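Local coordinates for protein pectate lyase (Bacillus, PDB 3VMV) that probably cleaves pectate (polygalacturonate) chains by the elimination reaction of a polysaccharide lyase of family 1, at residues Leu48-Gln58 / Ser82-Asp93. Residues are numbered along the deposited sequence; the frame is centred on the assembly and turned at random.
Sequences LTIYVNGTITQ and SIIGVGTNGEFD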
# COMPACT_ATOMS: atom_id res chain seq x y z
N LEU A 48 -2.07 8.42 -19.90
CA LEU A 48 -3.08 9.36 -19.44
C LEU A 48 -2.77 9.75 -18.00
O LEU A 48 -2.63 8.89 -17.15
CB LEU A 48 -4.47 8.70 -19.51
CG LEU A 48 -5.64 9.56 -18.98
CD1 LEU A 48 -5.83 10.87 -19.73
CD2 LEU A 48 -6.96 8.74 -18.96
N THR A 49 -2.62 11.03 -17.76
CA THR A 49 -2.51 11.55 -16.41
C THR A 49 -3.82 12.23 -16.08
O THR A 49 -4.30 13.08 -16.85
CB THR A 49 -1.35 12.57 -16.31
OG1 THR A 49 -0.12 11.87 -16.51
CG2 THR A 49 -1.33 13.25 -14.95
N ILE A 50 -4.44 11.82 -14.97
CA ILE A 50 -5.65 12.44 -14.48
C ILE A 50 -5.30 13.19 -13.19
O ILE A 50 -4.97 12.55 -12.17
CB ILE A 50 -6.70 11.36 -14.14
CG1 ILE A 50 -6.96 10.51 -15.39
CG2 ILE A 50 -7.96 12.05 -13.65
CD1 ILE A 50 -7.95 9.35 -15.16
N TYR A 51 -5.31 14.52 -13.26
CA TYR A 51 -5.16 15.36 -12.06
C TYR A 51 -6.50 15.48 -11.37
O TYR A 51 -7.49 15.91 -11.98
CB TYR A 51 -4.63 16.74 -12.42
CG TYR A 51 -3.17 16.71 -12.75
CD1 TYR A 51 -2.23 16.41 -11.76
CD2 TYR A 51 -2.72 16.96 -14.06
CE1 TYR A 51 -0.87 16.37 -12.05
CE2 TYR A 51 -1.33 16.90 -14.36
CZ TYR A 51 -0.43 16.59 -13.35
OH TYR A 51 0.95 16.52 -13.61
N VAL A 52 -6.53 15.17 -10.08
CA VAL A 52 -7.77 15.17 -9.33
C VAL A 52 -7.81 16.44 -8.49
O VAL A 52 -6.96 16.66 -7.58
CB VAL A 52 -7.88 13.93 -8.44
CG1 VAL A 52 -9.20 13.93 -7.69
CG2 VAL A 52 -7.77 12.64 -9.29
N ASN A 53 -8.77 17.30 -8.82
CA ASN A 53 -8.90 18.60 -8.17
C ASN A 53 -10.28 18.83 -7.56
O ASN A 53 -10.76 19.96 -7.47
CB ASN A 53 -8.50 19.75 -9.12
CG ASN A 53 -9.36 19.84 -10.39
OD1 ASN A 53 -10.31 19.08 -10.57
ND2 ASN A 53 -9.04 20.81 -11.26
N GLY A 54 -10.88 17.76 -7.06
CA GLY A 54 -12.12 17.88 -6.32
C GLY A 54 -12.30 16.64 -5.48
O GLY A 54 -11.47 15.74 -5.56
N THR A 55 -13.36 16.60 -4.68
CA THR A 55 -13.58 15.46 -3.79
C THR A 55 -14.46 14.41 -4.47
O THR A 55 -15.59 14.68 -4.86
CB THR A 55 -14.22 15.92 -2.47
OG1 THR A 55 -13.31 16.83 -1.82
CG2 THR A 55 -14.46 14.74 -1.52
N ILE A 56 -13.86 13.24 -4.68
CA ILE A 56 -14.51 12.09 -5.30
C ILE A 56 -15.29 11.31 -4.25
O ILE A 56 -14.79 11.09 -3.16
CB ILE A 56 -13.42 11.19 -5.89
CG1 ILE A 56 -12.38 12.00 -6.68
CG2 ILE A 56 -14.04 10.04 -6.71
CD1 ILE A 56 -13.02 12.90 -7.78
N THR A 57 -16.52 10.91 -4.55
CA THR A 57 -17.40 10.37 -3.51
C THR A 57 -18.24 9.27 -4.11
O THR A 57 -18.33 9.18 -5.33
CB THR A 57 -18.40 11.44 -2.97
OG1 THR A 57 -19.26 11.90 -4.03
CG2 THR A 57 -17.69 12.64 -2.35
N GLN A 58 -18.94 8.52 -3.28
CA GLN A 58 -19.95 7.60 -3.81
C GLN A 58 -21.01 8.36 -4.62
O GLN A 58 -21.43 7.91 -5.70
CB GLN A 58 -20.63 6.84 -2.65
CG GLN A 58 -19.70 5.88 -1.92
CD GLN A 58 -19.31 4.71 -2.78
OE1 GLN A 58 -20.08 4.29 -3.65
NE2 GLN A 58 -18.14 4.15 -2.53
N SER A 82 -1.49 7.74 -14.65
CA SER A 82 -1.24 8.34 -13.35
C SER A 82 -2.50 9.05 -12.87
O SER A 82 -3.17 9.71 -13.68
CB SER A 82 -0.13 9.40 -13.43
OG SER A 82 1.10 8.85 -13.83
N ILE A 83 -2.84 8.86 -11.60
CA ILE A 83 -3.88 9.63 -10.92
C ILE A 83 -3.15 10.44 -9.86
O ILE A 83 -2.54 9.85 -8.96
CB ILE A 83 -4.91 8.67 -10.28
CG1 ILE A 83 -5.62 7.92 -11.41
CG2 ILE A 83 -5.87 9.41 -9.35
CD1 ILE A 83 -6.54 6.80 -10.95
N ILE A 84 -3.17 11.76 -10.01
CA ILE A 84 -2.36 12.64 -9.15
C ILE A 84 -3.23 13.74 -8.59
O ILE A 84 -3.89 14.47 -9.35
CB ILE A 84 -1.22 13.23 -9.97
CG1 ILE A 84 -0.46 12.12 -10.70
CG2 ILE A 84 -0.32 14.09 -9.07
CD1 ILE A 84 0.68 12.68 -11.61
N GLY A 85 -3.24 13.89 -7.27
CA GLY A 85 -3.96 14.98 -6.67
C GLY A 85 -3.33 16.33 -6.96
O GLY A 85 -2.11 16.44 -7.11
N VAL A 86 -4.16 17.35 -7.04
CA VAL A 86 -3.71 18.74 -7.14
C VAL A 86 -3.65 19.37 -5.74
O VAL A 86 -4.68 19.49 -5.08
CB VAL A 86 -4.67 19.53 -8.06
CG1 VAL A 86 -4.24 21.02 -8.18
CG2 VAL A 86 -4.68 18.89 -9.42
N GLY A 87 -2.46 19.76 -5.28
CA GLY A 87 -2.34 20.38 -3.97
C GLY A 87 -2.86 19.45 -2.89
O GLY A 87 -2.47 18.30 -2.82
N THR A 88 -3.78 19.95 -2.08
CA THR A 88 -4.39 19.14 -1.03
C THR A 88 -5.84 18.87 -1.43
O THR A 88 -6.67 18.50 -0.59
CB THR A 88 -4.31 19.83 0.34
OG1 THR A 88 -4.88 21.13 0.24
CG2 THR A 88 -2.85 19.94 0.79
N ASN A 89 -6.13 19.02 -2.72
CA ASN A 89 -7.52 18.92 -3.20
C ASN A 89 -7.90 17.60 -3.84
O ASN A 89 -9.06 17.43 -4.25
CB ASN A 89 -7.85 20.08 -4.17
CG ASN A 89 -7.66 21.41 -3.54
OD1 ASN A 89 -8.11 21.63 -2.41
ND2 ASN A 89 -6.94 22.29 -4.21
N GLY A 90 -6.97 16.64 -3.90
CA GLY A 90 -7.23 15.33 -4.50
C GLY A 90 -7.73 14.38 -3.45
O GLY A 90 -6.96 13.63 -2.91
N GLU A 91 -9.03 14.40 -3.19
CA GLU A 91 -9.57 13.69 -2.05
C GLU A 91 -10.61 12.68 -2.52
O GLU A 91 -11.45 13.04 -3.36
CB GLU A 91 -10.23 14.67 -1.08
CG GLU A 91 -10.82 13.97 0.13
CD GLU A 91 -11.56 14.89 1.07
OE1 GLU A 91 -11.54 16.12 0.83
OE2 GLU A 91 -12.19 14.39 2.05
N PHE A 92 -10.54 11.45 -1.98
CA PHE A 92 -11.52 10.39 -2.25
C PHE A 92 -12.14 10.09 -0.90
O PHE A 92 -11.49 9.48 -0.05
CB PHE A 92 -10.83 9.12 -2.81
CG PHE A 92 -10.22 9.29 -4.17
CD1 PHE A 92 -10.78 8.65 -5.28
CD2 PHE A 92 -9.11 10.09 -4.35
CE1 PHE A 92 -10.24 8.81 -6.55
CE2 PHE A 92 -8.56 10.26 -5.65
CZ PHE A 92 -9.12 9.61 -6.73
N ASP A 93 -13.37 10.55 -0.69
CA ASP A 93 -14.05 10.44 0.59
C ASP A 93 -15.11 9.34 0.47
O ASP A 93 -16.15 9.52 -0.17
CB ASP A 93 -14.68 11.78 0.95
CG ASP A 93 -15.45 11.74 2.27
OD1 ASP A 93 -15.45 10.68 2.95
OD2 ASP A 93 -16.06 12.78 2.62
O HOH W 1 -11.19 18.34 -2.78
O HOH W 2 -18.71 8.88 -0.31
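Ile84 O is gripped by two groups of Tyr51-Val52: Val52 N donates to it over 2.8 Å, tilted out of the carbonyl plane, and Tyr51 CA approaches as a CA-H...O contact at 3.1 Å. Leu48-Val52 and Ser82-Gly85 run as parallel strands, their axes 22° apart; Ile50 N donates to Ser82 O and Ile50 O accepts from Ile84 N, the residues on either side of Ile83, as parallel pairing requires. Beyond them 82-93 loops out in a type II' turn from Val86 to Asn89, closed by Asn89 N donating to Val86 O, while Asn53-Gly54 crosses directly. Ile56 then resumes the pattern: its N donates to Glu91 O in the carbonyl plane, and its O takes Asp93 N nearly end-on. One water bridges the segments, hydrogen-bonded to Thr55 OG1 and donating to Asn89 O.

On the inward face, Ile56 lies alongside Phe92 with CG1 over the ring centre, 3.9 Å from the centroid of Phe92 and 13° off its normal, a CH-pi contact. A chi1 of -46° sets Ile56 CG1 beside its backbone N, over the ring. Val52 CG2 meets Ile83 CG2 at 3.7 Å and approaches Phe92 CZ obliquely; Ile31 of helix 28-40 touches both Ile56 and Phe92. A serine in place of Phe92 would probably leave Ile56 CG1 without its aromatic surface and open a gap beside Val52.

On the other face Tyr51 runs beside Ile84, CE1 of the tyrosine 3.8 Å from Ile84 CB; Thr49 CG2, from the same strand as Tyr51, sits above one ring face, offset toward the rim. Glu91 OE2 is hydrogen-bonded to His113 NE2 on strand 111-113, paired beside 91-93. Such in-register stacking of successive coils, with aliphatic and aromatic residues inside, is characteristic of the parallel beta-helix of pectate lyases, here near its helix-covered end.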